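Local coordinates for protein putative nucleoside-diphosphate-sugar epimerase (Staphylococcus aureus subsp. aureus, PDB 3E48) that is of unproven function but probably binds NAD(P)(H) through a Rossmann fold and may act as a nucleoside-diphosphate-sugar epimerase, at residues 6-11 and 40-45; 17-22 and 176-181; 69-74 and 83-88; 182-185 and 189-192; 260-263 and 269-272. One frame throughout, in Å; residues are numbered along the deposited sequence.

Interaction 1. Residues 6-11 and 40-45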
# COMPACT_ATOMS: atom_id res chain seq x y z
N THR B 6 5.76 -2.60 -21.14
CA THR B 6 5.15 -3.91 -20.93
C THR B 6 3.63 -3.81 -21.06
O THR B 6 3.06 -2.74 -20.82
CB THR B 6 5.50 -4.52 -19.54
OG1 THR B 6 4.88 -3.73 -18.51
CG2 THR B 6 7.01 -4.54 -19.32
N GLY B 7 2.99 -4.90 -21.46
CA GLY B 7 1.54 -4.91 -21.62
C GLY B 7 1.09 -3.98 -22.73
O GLY B 7 -0.01 -3.44 -22.69
N ALA B 8 1.95 -3.82 -23.73
CA ALA B 8 1.70 -2.93 -24.86
C ALA B 8 0.45 -3.19 -25.71
O ALA B 8 -0.05 -2.28 -26.37
CB ALA B 8 2.93 -2.90 -25.76
N THR B 9 -0.05 -4.43 -25.71
CA THR B 9 -1.23 -4.75 -26.51
C THR B 9 -2.55 -4.54 -25.76
O THR B 9 -3.62 -4.74 -26.32
CB THR B 9 -1.17 -6.20 -27.06
OG1 THR B 9 -0.92 -7.12 -26.00
CG2 THR B 9 -0.05 -6.32 -28.11
N GLY B 10 -2.46 -4.12 -24.51
CA GLY B 10 -3.66 -3.86 -23.73
C GLY B 10 -4.31 -2.57 -24.20
O GLY B 10 -3.78 -1.90 -25.07
N HIS B 11 -5.46 -2.22 -23.63
CA HIS B 11 -6.14 -1.00 -24.03
C HIS B 11 -5.26 0.23 -23.88
O HIS B 11 -5.05 0.97 -24.84
CB HIS B 11 -7.43 -0.81 -23.23
CG HIS B 11 -8.49 -1.81 -23.55
ND1 HIS B 11 -8.98 -1.98 -24.83
CD2 HIS B 11 -9.17 -2.68 -22.77
CE1 HIS B 11 -9.92 -2.91 -24.82
NE2 HIS B 11 -10.05 -3.35 -23.58
N ASP B 40 0.05 -5.53 -37.19
CA ASP B 40 1.01 -5.63 -38.28
C ASP B 40 1.72 -4.31 -38.56
O ASP B 40 2.88 -4.31 -38.98
CB ASP B 40 0.32 -6.13 -39.54
CG ASP B 40 -0.22 -7.53 -39.39
OD1 ASP B 40 0.59 -8.46 -39.21
OD2 ASP B 40 -1.46 -7.71 -39.44
N ASP B 41 1.04 -3.20 -38.33
CA ASP B 41 1.63 -1.88 -38.57
C ASP B 41 2.79 -1.59 -37.63
O ASP B 41 3.65 -0.76 -37.93
CB ASP B 41 0.57 -0.78 -38.44
CG ASP B 41 -0.50 -0.87 -39.51
OD1 ASP B 41 -0.15 -1.01 -40.70
OD2 ASP B 41 -1.70 -0.80 -39.16
N TRP B 42 2.82 -2.28 -36.50
CA TRP B 42 3.89 -2.09 -35.52
C TRP B 42 5.19 -2.74 -35.96
O TRP B 42 6.26 -2.42 -35.43
CB TRP B 42 3.47 -2.65 -34.16
CG TRP B 42 2.39 -1.87 -33.48
CD1 TRP B 42 1.64 -0.86 -34.00
CD2 TRP B 42 1.91 -2.07 -32.14
NE1 TRP B 42 0.72 -0.42 -33.08
CE2 TRP B 42 0.87 -1.14 -31.92
CE3 TRP B 42 2.27 -2.94 -31.11
CZ2 TRP B 42 0.18 -1.06 -30.71
CZ3 TRP B 42 1.58 -2.86 -29.90
CH2 TRP B 42 0.55 -1.93 -29.72
N ARG B 43 5.11 -3.66 -36.92
CA ARG B 43 6.30 -4.35 -37.40
C ARG B 43 7.29 -3.36 -38.01
O ARG B 43 6.94 -2.56 -38.88
CB ARG B 43 5.91 -5.42 -38.42
CG ARG B 43 4.96 -6.47 -37.86
CD ARG B 43 5.57 -7.17 -36.65
NE ARG B 43 4.58 -7.91 -35.87
CZ ARG B 43 3.90 -8.96 -36.31
NH1 ARG B 43 4.09 -9.41 -37.55
NH2 ARG B 43 3.02 -9.57 -35.52
N GLY B 44 8.53 -3.42 -37.54
CA GLY B 44 9.57 -2.53 -38.03
C GLY B 44 9.59 -1.19 -37.32
O GLY B 44 10.47 -0.37 -37.58
N LYS B 45 8.64 -0.96 -36.43
CA LYS B 45 8.57 0.31 -35.70
C LYS B 45 8.94 0.16 -34.23
O LYS B 45 9.42 1.11 -33.60
CB LYS B 45 7.17 0.91 -35.85
CG LYS B 45 6.85 1.25 -37.31
CD LYS B 45 5.43 1.75 -37.48
CE LYS B 45 5.14 2.00 -38.96
NZ LYS B 45 5.37 0.77 -39.76
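The carbonyl oxygen of Ala-8 lies at the benzo edge of Trp-42, near the ring plane, with O 3.4 Å from CH2 and 3.9 Å from CZ3. The oxygen therefore meets ring hydrogens rather than the pi face. Beside it the methyl of Ala-8 packs on the same corner, with CB 4.4 Å from CZ3 of Trp-42. The CG2 methyl of Thr-9 reaches CZ3 of Trp-42 obliquely at 4.2 Å. The indole arrives end-on because CG of Trp-42 stands beside the backbone N and anti to the carbonyl carbon (chi1 -70°), which throws the six-membered ring ahead of the short 3-10 segment 40-42 toward residues 6-11.

That loop follows strand 3-6 and leads into helix 11-22. It begins the glycine-rich GxxGxxG signature of Rossmann nucleotide-binding proteins, which runs on into the helix, and a type I turn from Gly-7 to Gly-10 shapes it, with Gly-10 at the N-cap position. In relatives this loop lies against the cofactor diphosphate, so the same role is probable here. The pyrrole side of Trp-42 is tied down elsewhere, its NE1 giving a hydrogen bond to Asn-18 OD1, while Thr-17 and Ile-30 line the ring. Farther along segment 40-45, Lys-45 NZ donates to Asp-41 O at 2.9 Å, in the carbonyl plane, bridging back to the 3-10 segment.

With its one N-H already engaged by Asn-18, Trp-42 can offer the glycine-rich loop only carbon-bound hydrogens and apolar surface. The contact thus rests on shape and a weakly polar C-H edge, while the Asn-18 bond helps set the rotation of the indole.

Interaction 2. Residues 17-22 and 176-181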
# COMPACT_ATOMS: atom_id res chain seq x y z
N THR B 17 1.68 2.92 -27.26
CA THR B 17 2.53 2.44 -28.35
C THR B 17 2.27 3.20 -29.65
O THR B 17 3.22 3.59 -30.33
CB THR B 17 2.33 0.93 -28.61
OG1 THR B 17 2.58 0.20 -27.41
CG2 THR B 17 3.30 0.46 -29.70
N ASN B 18 1.01 3.40 -30.01
CA ASN B 18 0.72 4.13 -31.23
C ASN B 18 1.21 5.57 -31.13
O ASN B 18 1.71 6.14 -32.10
CB ASN B 18 -0.77 4.11 -31.56
CG ASN B 18 -1.24 2.75 -32.06
OD1 ASN B 18 -0.56 2.10 -32.86
ND2 ASN B 18 -2.40 2.31 -31.59
N GLN B 19 1.08 6.17 -29.95
CA GLN B 19 1.55 7.53 -29.77
C GLN B 19 3.08 7.58 -29.83
O GLN B 19 3.65 8.53 -30.35
CB GLN B 19 1.03 8.12 -28.45
CG GLN B 19 -0.45 8.53 -28.50
CD GLN B 19 -0.93 9.20 -27.22
OE1 GLN B 19 -0.16 9.88 -26.54
NE2 GLN B 19 -2.22 9.03 -26.90
N ALA B 20 3.74 6.54 -29.32
CA ALA B 20 5.20 6.51 -29.35
C ALA B 20 5.66 6.41 -30.81
O ALA B 20 6.66 7.01 -31.20
CB ALA B 20 5.73 5.32 -28.56
N ILE B 21 4.91 5.65 -31.60
CA ILE B 21 5.24 5.50 -33.02
C ILE B 21 5.03 6.84 -33.72
O ILE B 21 5.86 7.26 -34.53
CB ILE B 21 4.36 4.42 -33.68
CG1 ILE B 21 4.67 3.05 -33.06
CG2 ILE B 21 4.57 4.40 -35.18
CD1 ILE B 21 6.13 2.67 -33.13
N ALA B 22 3.92 7.52 -33.41
CA ALA B 22 3.62 8.81 -34.02
C ALA B 22 4.66 9.87 -33.65
O ALA B 22 4.94 10.77 -34.45
CB ALA B 22 2.23 9.28 -33.61
N ASP B 176 -5.70 10.54 -23.13
CA ASP B 176 -5.02 11.56 -22.34
C ASP B 176 -3.99 10.99 -21.37
O ASP B 176 -2.95 11.61 -21.13
CB ASP B 176 -6.04 12.43 -21.58
CG ASP B 176 -6.76 13.42 -22.49
OD1 ASP B 176 -6.24 13.70 -23.60
OD2 ASP B 176 -7.82 13.92 -22.10
N ILE B 177 -4.27 9.82 -20.81
CA ILE B 177 -3.31 9.20 -19.90
C ILE B 177 -2.07 8.91 -20.74
O ILE B 177 -0.95 9.21 -20.33
CB ILE B 177 -3.86 7.89 -19.32
CG1 ILE B 177 -4.97 8.20 -18.32
CG2 ILE B 177 -2.72 7.09 -18.65
CD1 ILE B 177 -5.74 6.99 -17.87
N ALA B 178 -2.28 8.34 -21.92
CA ALA B 178 -1.17 8.02 -22.80
C ALA B 178 -0.38 9.27 -23.18
O ALA B 178 0.85 9.22 -23.25
CB ALA B 178 -1.68 7.31 -24.06
N ARG B 179 -1.06 10.38 -23.43
CA ARG B 179 -0.33 11.60 -23.79
C ARG B 179 0.57 12.04 -22.65
O ARG B 179 1.71 12.48 -22.87
CB ARG B 179 -1.30 12.73 -24.17
CG ARG B 179 -2.12 12.45 -25.43
CD ARG B 179 -3.18 13.53 -25.63
NE ARG B 179 -2.59 14.83 -25.92
CZ ARG B 179 -3.26 15.98 -25.88
NH1 ARG B 179 -4.55 15.98 -25.56
NH2 ARG B 179 -2.65 17.11 -26.17
N GLY B 180 0.08 11.92 -21.42
CA GLY B 180 0.88 12.31 -20.27
C GLY B 180 2.08 11.39 -20.10
O GLY B 180 3.18 11.85 -19.80
N VAL B 181 1.86 10.09 -20.29
CA VAL B 181 2.94 9.12 -20.16
C VAL B 181 4.01 9.36 -21.23
O VAL B 181 5.21 9.31 -20.94
CB VAL B 181 2.39 7.67 -20.25
CG1 VAL B 181 3.54 6.67 -20.29
CG2 VAL B 181 1.50 7.38 -19.04
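Between Thr-17 and Ala-22, the last turns of helix 11-22, Gln-19 reaches across to Ala-178 and Arg-179 of helix 174-186. The walk begins at Thr-17, whose hydroxyl turns back to Gly-13 O within its own helix, on a side of the helix directed away from residues 176-181.

From this helix segment, Gln-19 alone touches residues 176-181. Its CG stands beside the backbone N and the chain beyond is extended (chi2 -176°), so the carboxamide is carried straight to the surface of the other helix. NE2 lies 3.4 Å from the Ala-178 methyl, CB, and is hydrogen-bonded to Asn-175 O, just before the segment. OE1 rests against the backbone and side chain of the next residue, 3.2 Å from Arg-179 CA and 3.4 Å from Arg-179 CG. It also comes within 3.3 Å of Arg-179 N, but at too poor an angle for a hydrogen bond. The amide and guanidinium planes are turned 62° apart, and it is the aliphatic base of Arg-179 that Gln-19 touches. The charged end of the arginine folds away by a bend at chi3 (66°) to a salt bridge with Asp-176, where NH1 is 3.4 Å from OD1, and to another with Asp-268.

Beyond Gln-19, Ala-20 is met by Ile-182 of the same neighbouring helix, while Ile-21 packs on Lys-45 and Val-46. Ala-178 and Val-181 also lean on Ile-16 of helix 11-22. The two helices of this Rossmann-type domain thus lie against each other, with Ile-177 directed to strand 134-143 and Arg-179 covered by helix 261-266.

Interaction 3. Residues 69-74 and 83-88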
# COMPACT_ATOMS: atom_id res chain seq x y z
N VAL B 69 11.99 1.00 -18.20
CA VAL B 69 10.84 0.12 -18.32
C VAL B 69 9.60 0.89 -17.89
O VAL B 69 9.56 1.50 -16.81
CB VAL B 69 10.99 -1.13 -17.41
CG1 VAL B 69 9.68 -1.91 -17.37
CG2 VAL B 69 12.12 -2.01 -17.94
N VAL B 70 8.60 0.89 -18.76
CA VAL B 70 7.32 1.54 -18.50
C VAL B 70 6.42 0.33 -18.24
O VAL B 70 6.14 -0.45 -19.15
CB VAL B 70 6.82 2.34 -19.72
CG1 VAL B 70 5.53 3.07 -19.38
CG2 VAL B 70 7.90 3.33 -20.15
N PHE B 71 6.01 0.18 -16.99
CA PHE B 71 5.21 -0.96 -16.54
C PHE B 71 3.73 -0.68 -16.39
O PHE B 71 3.33 0.22 -15.66
CB PHE B 71 5.75 -1.45 -15.20
CG PHE B 71 5.16 -2.75 -14.74
CD1 PHE B 71 5.63 -3.96 -15.25
CD2 PHE B 71 4.13 -2.77 -13.79
CE1 PHE B 71 5.08 -5.17 -14.83
CE2 PHE B 71 3.58 -3.99 -13.37
CZ PHE B 71 4.06 -5.19 -13.89
N ILE B 72 2.92 -1.48 -17.08
CA ILE B 72 1.47 -1.37 -16.99
C ILE B 72 0.99 -2.60 -16.24
O ILE B 72 1.12 -3.72 -16.73
CB ILE B 72 0.82 -1.35 -18.39
CG1 ILE B 72 1.32 -0.12 -19.16
CG2 ILE B 72 -0.71 -1.33 -18.27
CD1 ILE B 72 0.79 -0.03 -20.58
N PRO B 73 0.43 -2.41 -15.03
CA PRO B 73 -0.06 -3.55 -14.24
C PRO B 73 -1.12 -4.36 -14.97
O PRO B 73 -1.82 -3.85 -15.84
CB PRO B 73 -0.62 -2.87 -12.99
CG PRO B 73 0.25 -1.68 -12.82
CD PRO B 73 0.38 -1.16 -14.25
N SER B 74 -1.23 -5.64 -14.61
CA SER B 74 -2.22 -6.53 -15.21
C SER B 74 -3.56 -6.30 -14.50
O SER B 74 -3.65 -5.45 -13.62
CB SER B 74 -1.81 -7.99 -15.04
OG SER B 74 -1.90 -8.40 -13.67
N ILE B 83 0.40 -9.22 -6.67
CA ILE B 83 1.68 -8.84 -6.06
C ILE B 83 2.96 -9.37 -6.72
O ILE B 83 3.92 -8.62 -6.91
CB ILE B 83 1.72 -9.25 -4.57
CG1 ILE B 83 0.68 -8.47 -3.79
CG2 ILE B 83 3.11 -9.02 -3.99
CD1 ILE B 83 0.83 -6.97 -3.93
N PRO B 84 3.00 -10.67 -7.05
CA PRO B 84 4.21 -11.23 -7.68
C PRO B 84 4.69 -10.41 -8.88
O PRO B 84 5.87 -10.38 -9.20
CB PRO B 84 3.77 -12.64 -8.05
CG PRO B 84 2.83 -12.99 -6.92
CD PRO B 84 2.00 -11.73 -6.81
N GLU B 85 3.74 -9.75 -9.52
CA GLU B 85 3.96 -8.90 -10.67
C GLU B 85 5.04 -7.85 -10.40
O GLU B 85 6.03 -7.73 -11.14
CB GLU B 85 2.66 -8.20 -10.96
CG GLU B 85 2.49 -7.58 -12.27
CD GLU B 85 1.06 -7.18 -12.46
OE1 GLU B 85 0.69 -6.04 -12.11
OE2 GLU B 85 0.30 -8.05 -12.92
N VAL B 86 4.83 -7.08 -9.34
CA VAL B 86 5.75 -6.02 -8.97
C VAL B 86 7.04 -6.59 -8.39
O VAL B 86 8.10 -6.01 -8.56
CB VAL B 86 5.12 -5.04 -7.94
CG1 VAL B 86 4.80 -5.77 -6.64
CG2 VAL B 86 6.05 -3.87 -7.69
N GLU B 87 6.94 -7.73 -7.70
CA GLU B 87 8.14 -8.34 -7.16
C GLU B 87 9.03 -8.71 -8.34
O GLU B 87 10.23 -8.48 -8.31
CB GLU B 87 7.81 -9.61 -6.37
CG GLU B 87 7.23 -9.39 -4.97
CD GLU B 87 8.23 -8.78 -4.00
OE1 GLU B 87 9.44 -9.07 -4.12
OE2 GLU B 87 7.81 -8.04 -3.10
N ASN B 88 8.44 -9.27 -9.39
CA ASN B 88 9.22 -9.66 -10.55
C ASN B 88 9.78 -8.45 -11.28
O ASN B 88 10.91 -8.48 -11.78
CB ASN B 88 8.39 -10.54 -11.48
CG ASN B 88 8.14 -11.92 -10.89
OD1 ASN B 88 8.86 -12.35 -9.98
ND2 ASN B 88 7.14 -12.62 -11.41
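The carboxylate of Glu-85 receives the backbone N-H of Ser-74 and lies against its hydroxyl. Ser-74 N donates to Glu-85 OE1 at 3.2 Å, fairly straight at 159°, although OE1 is met from above the carboxylate plane. A weak second branch runs from Ser-74 N to Glu-85 OE2 at 3.3 Å. The hydroxyl is also directed to the carboxylate, but the modelled 2.4 Å between Ser-74 OG and Glu-85 OE2 is too short to be taken at face value. Ser-74 OG has a further, weak link to Ile-76 N. Pro-73 CA lies 3.4 Å from Glu-85 OE1, so the oxygen also rests against the proline before the serine.

Residues 69-74 comprise the end of parallel strand 68-71 and the loop after it, and helix 84-96 leads on to the adjacent strand 100-106, a beta-alpha-beta unit of the Rossmann fold. Glu-85 spans its two halves because CG stands opposite the backbone N (chi1 -163°) and the chain stays extended. On the way its CG meets the edge of Phe-71 near the ring plane, 3.3 Å from CZ, while that ring stacks on Tyr-53. Outward, Pro-84 and Glu-87 pack on Phe-80 of the second subunit.

Interaction 4. Residues 182-185 and 189-192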
# COMPACT_ATOMS: atom_id res chain seq x y z
N ILE B 182 3.58 9.62 -22.46
CA ILE B 182 4.49 9.89 -23.57
C ILE B 182 5.32 11.14 -23.27
O ILE B 182 6.53 11.18 -23.51
CB ILE B 182 3.71 10.10 -24.89
CG1 ILE B 182 3.14 8.76 -25.38
CG2 ILE B 182 4.60 10.75 -25.95
CD1 ILE B 182 4.18 7.74 -25.80
N ALA B 183 4.67 12.17 -22.73
CA ALA B 183 5.36 13.41 -22.41
C ALA B 183 6.45 13.15 -21.38
O ALA B 183 7.54 13.73 -21.45
CB ALA B 183 4.37 14.45 -21.87
N ILE B 184 6.17 12.27 -20.42
CA ILE B 184 7.15 11.93 -19.40
C ILE B 184 8.32 11.18 -20.03
O ILE B 184 9.48 11.52 -19.79
CB ILE B 184 6.52 11.06 -18.29
CG1 ILE B 184 5.44 11.87 -17.57
CG2 ILE B 184 7.60 10.59 -17.31
CD1 ILE B 184 4.66 11.08 -16.53
N ILE B 185 8.00 10.18 -20.84
CA ILE B 185 9.02 9.37 -21.51
C ILE B 185 9.98 10.23 -22.33
O ILE B 185 11.20 10.06 -22.25
CB ILE B 185 8.37 8.31 -22.44
CG1 ILE B 185 7.61 7.28 -21.60
CG2 ILE B 185 9.44 7.61 -23.27
CD1 ILE B 185 6.81 6.28 -22.43
N ASP B 189 13.81 14.91 -17.73
CA ASP B 189 13.84 15.89 -16.64
C ASP B 189 12.60 15.77 -15.77
O ASP B 189 12.57 16.30 -14.66
CB ASP B 189 13.96 17.30 -17.20
CG ASP B 189 15.39 17.74 -17.37
OD1 ASP B 189 16.18 16.99 -17.97
OD2 ASP B 189 15.73 18.84 -16.89
N THR B 190 11.59 15.07 -16.26
CA THR B 190 10.35 14.88 -15.52
C THR B 190 10.40 13.61 -14.67
O THR B 190 9.53 13.37 -13.85
CB THR B 190 9.14 14.76 -16.46
OG1 THR B 190 9.28 13.57 -17.26
CG2 THR B 190 9.03 15.97 -17.37
N TRP B 191 11.44 12.80 -14.87
CA TRP B 191 11.58 11.55 -14.14
C TRP B 191 11.88 11.71 -12.65
O TRP B 191 12.39 12.75 -12.22
CB TRP B 191 12.68 10.70 -14.79
CG TRP B 191 12.41 10.33 -16.23
CD1 TRP B 191 11.37 10.74 -17.01
CD2 TRP B 191 13.19 9.43 -17.04
NE1 TRP B 191 11.45 10.16 -18.25
CE2 TRP B 191 12.56 9.35 -18.30
CE3 TRP B 191 14.37 8.70 -16.82
CZ2 TRP B 191 13.06 8.56 -19.34
CZ3 TRP B 191 14.86 7.91 -17.85
CH2 TRP B 191 14.21 7.85 -19.09
N GLY B 192 11.55 10.68 -11.87
CA GLY B 192 11.82 10.70 -10.44
C GLY B 192 10.80 11.41 -9.59
O GLY B 192 11.00 11.60 -8.39
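Trp-191 turns its indole back toward Ile-184 because CG stands beside its own backbone N and anti to the carbonyl carbon (chi1 -61°). Thr-190, at chi1 64°, places OG1 between its backbone N and carbonyl carbon, on the side of the same isoleucine. The result closes the helix-to-strand turn of the Rossmann-type domain, where helix 174-186 ends and the chain reverses through a short 3-10 segment toward strand 194-203.

The indole N-H is the polar link. Trp-191 NE1 donates to Ile-184 O at 2.8 Å with an N-H...O angle of 145°. The oxygen lies close to the indole plane, whereas NE1 stands well above the carbonyl plane and so is not on a lone pair. A carbonyl of the last helical turn is thereby engaged by a side chain from beyond the turn. The hydroxyl of Thr-190 bonds instead to Asn-187 O, within the turn, although its OG1 also lies against Ile-184 CG2 at 3.4 Å.

Farther out, Trp-191 meets the ring of His-100 and packs on Thr-136, while Ile-184 packs on Val-138. At the pyrrole corner of the indole, Ile-184 CG2 touches Trp-191 CD1 at 3.8 Å; at its benzo edge, CZ2 of Trp-191 lies 3.8 Å from Ile-185 O.

Interaction 5. Residues 260-263 and 269-272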
# COMPACT_ATOMS: atom_id res chain seq x y z
N ASN B 260 -2.55 19.44 -11.58
CA ASN B 260 -2.33 20.19 -12.81
C ASN B 260 -1.24 19.51 -13.63
O ASN B 260 -0.77 20.08 -14.62
CB ASN B 260 -1.90 21.62 -12.50
CG ASN B 260 -2.96 22.40 -11.76
OD1 ASN B 260 -4.13 22.43 -12.17
ND2 ASN B 260 -2.56 23.05 -10.68
N ASP B 261 -0.86 18.30 -13.24
CA ASP B 261 0.20 17.57 -13.94
C ASP B 261 -0.05 17.36 -15.43
O ASP B 261 0.87 17.50 -16.23
CB ASP B 261 0.46 16.21 -13.29
CG ASP B 261 1.02 16.32 -11.87
OD1 ASP B 261 1.82 17.24 -11.59
OD2 ASP B 261 0.66 15.47 -11.03
N PHE B 262 -1.27 17.02 -15.82
CA PHE B 262 -1.56 16.81 -17.23
C PHE B 262 -1.26 18.06 -18.04
O PHE B 262 -0.56 18.01 -19.06
CB PHE B 262 -3.02 16.41 -17.45
CG PHE B 262 -3.36 16.17 -18.89
CD1 PHE B 262 -3.03 14.97 -19.51
CD2 PHE B 262 -4.00 17.15 -19.64
CE1 PHE B 262 -3.33 14.75 -20.85
CE2 PHE B 262 -4.30 16.94 -20.98
CZ PHE B 262 -3.97 15.74 -21.59
N LYS B 263 -1.80 19.19 -17.60
CA LYS B 263 -1.60 20.46 -18.29
C LYS B 263 -0.12 20.86 -18.31
O LYS B 263 0.37 21.36 -19.32
CB LYS B 263 -2.43 21.56 -17.62
CG LYS B 263 -2.55 22.85 -18.43
CD LYS B 263 -1.33 23.75 -18.26
CE LYS B 263 -1.24 24.29 -16.84
NZ LYS B 263 -0.04 25.15 -16.64
N GLN B 269 -5.43 21.03 -22.33
CA GLN B 269 -6.52 20.70 -21.42
C GLN B 269 -6.97 19.27 -21.69
O GLN B 269 -7.00 18.83 -22.84
CB GLN B 269 -7.69 21.65 -21.65
CG GLN B 269 -7.41 23.12 -21.35
CD GLN B 269 -7.29 23.39 -19.86
OE1 GLN B 269 -8.17 23.02 -19.08
NE2 GLN B 269 -6.21 24.04 -19.47
N PRO B 270 -7.32 18.52 -20.63
CA PRO B 270 -7.78 17.15 -20.86
C PRO B 270 -9.13 17.17 -21.57
O PRO B 270 -9.87 18.15 -21.46
CB PRO B 270 -7.87 16.57 -19.44
CG PRO B 270 -8.16 17.78 -18.60
CD PRO B 270 -7.23 18.82 -19.20
N GLN B 271 -9.44 16.11 -22.30
CA GLN B 271 -10.71 16.04 -23.01
C GLN B 271 -11.86 15.77 -22.04
O GLN B 271 -11.78 14.88 -21.20
CB GLN B 271 -10.67 14.94 -24.07
CG GLN B 271 -11.89 14.95 -24.97
CD GLN B 271 -11.83 13.90 -26.06
OE1 GLN B 271 -12.54 13.99 -27.06
NE2 GLN B 271 -11.00 12.88 -25.86
N THR B 272 -12.93 16.55 -22.17
CA THR B 272 -14.11 16.39 -21.32
C THR B 272 -14.89 15.16 -21.74
O THR B 272 -14.72 14.66 -22.85
CB THR B 272 -15.06 17.59 -21.47
OG1 THR B 272 -15.58 17.61 -22.80
CG2 THR B 272 -14.33 18.89 -21.19
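An apolar helix-to-loop contact joins Phe-262, near the start of helix 261-266, to Pro-270 in the loop that follows the same helix and leads to helix 273-277. The phenyl ring spans from the helix to the loop that returns past it. With CG anti to the backbone N (chi1 -180°), Phe-262 extends away from its helix and lies along the proline, the two side chains running past each other in opposite directions. Its CD2 is 3.7 Å from Pro-270 CD, while CE2 comes to 3.4 Å of Pro-270 N. The preceding peptide carbon, Gln-269 C, lies at the edge of the ring near its plane, 3.6 Å from CE2. CD2 and CE2 thus meet both the pyrrolidine ring and the peptide bond leading into it.

More exposed, Lys-263 and Gln-269 run side by side and point the same way, with Lys-263 CG 4.0 Å from Gln-269 NE2. Bends at chi2 and chi3 of the lysine carry its ammonium away from the glutamine, so their meeting is through the aliphatic part of the lysine.

The contact also meets helix 174-186: Phe-262 packs on Asp-176 and Arg-179, and Asp-176 OD2 accepts the backbone N-H of Gln-271. Pro-270 O is hydrogen-bonded by the hydroxyl of Tyr-200, from strand 194-203, and Thr-272 OG1 caps the start of helix 273-277 at Ser-275 N.

Overall arrangement
Interactions 1 to 3 lie within the NAD(P)H-binding region, and interactions 1 and 2 alternate along the chain, both using the stretch around helix 11-22; their centres are 12 Å apart. Interaction 3 is nested inside the long loop closed by interaction 2, and its strand pairs with strand 3-6, which leads into interaction 1. Helix 174-186 carries both interaction 2 and interaction 4 and also receives interaction 5 through Asp-176. Val-70 of interaction 3 touches Val-181 and Ile-185 on that helix. Interactions 3 and 5, with centres 26 Å apart, lie on opposite sides of the chain's centre. Helix 174-186 thus ties the probable nucleotide-binding core to the helices near the C-terminus.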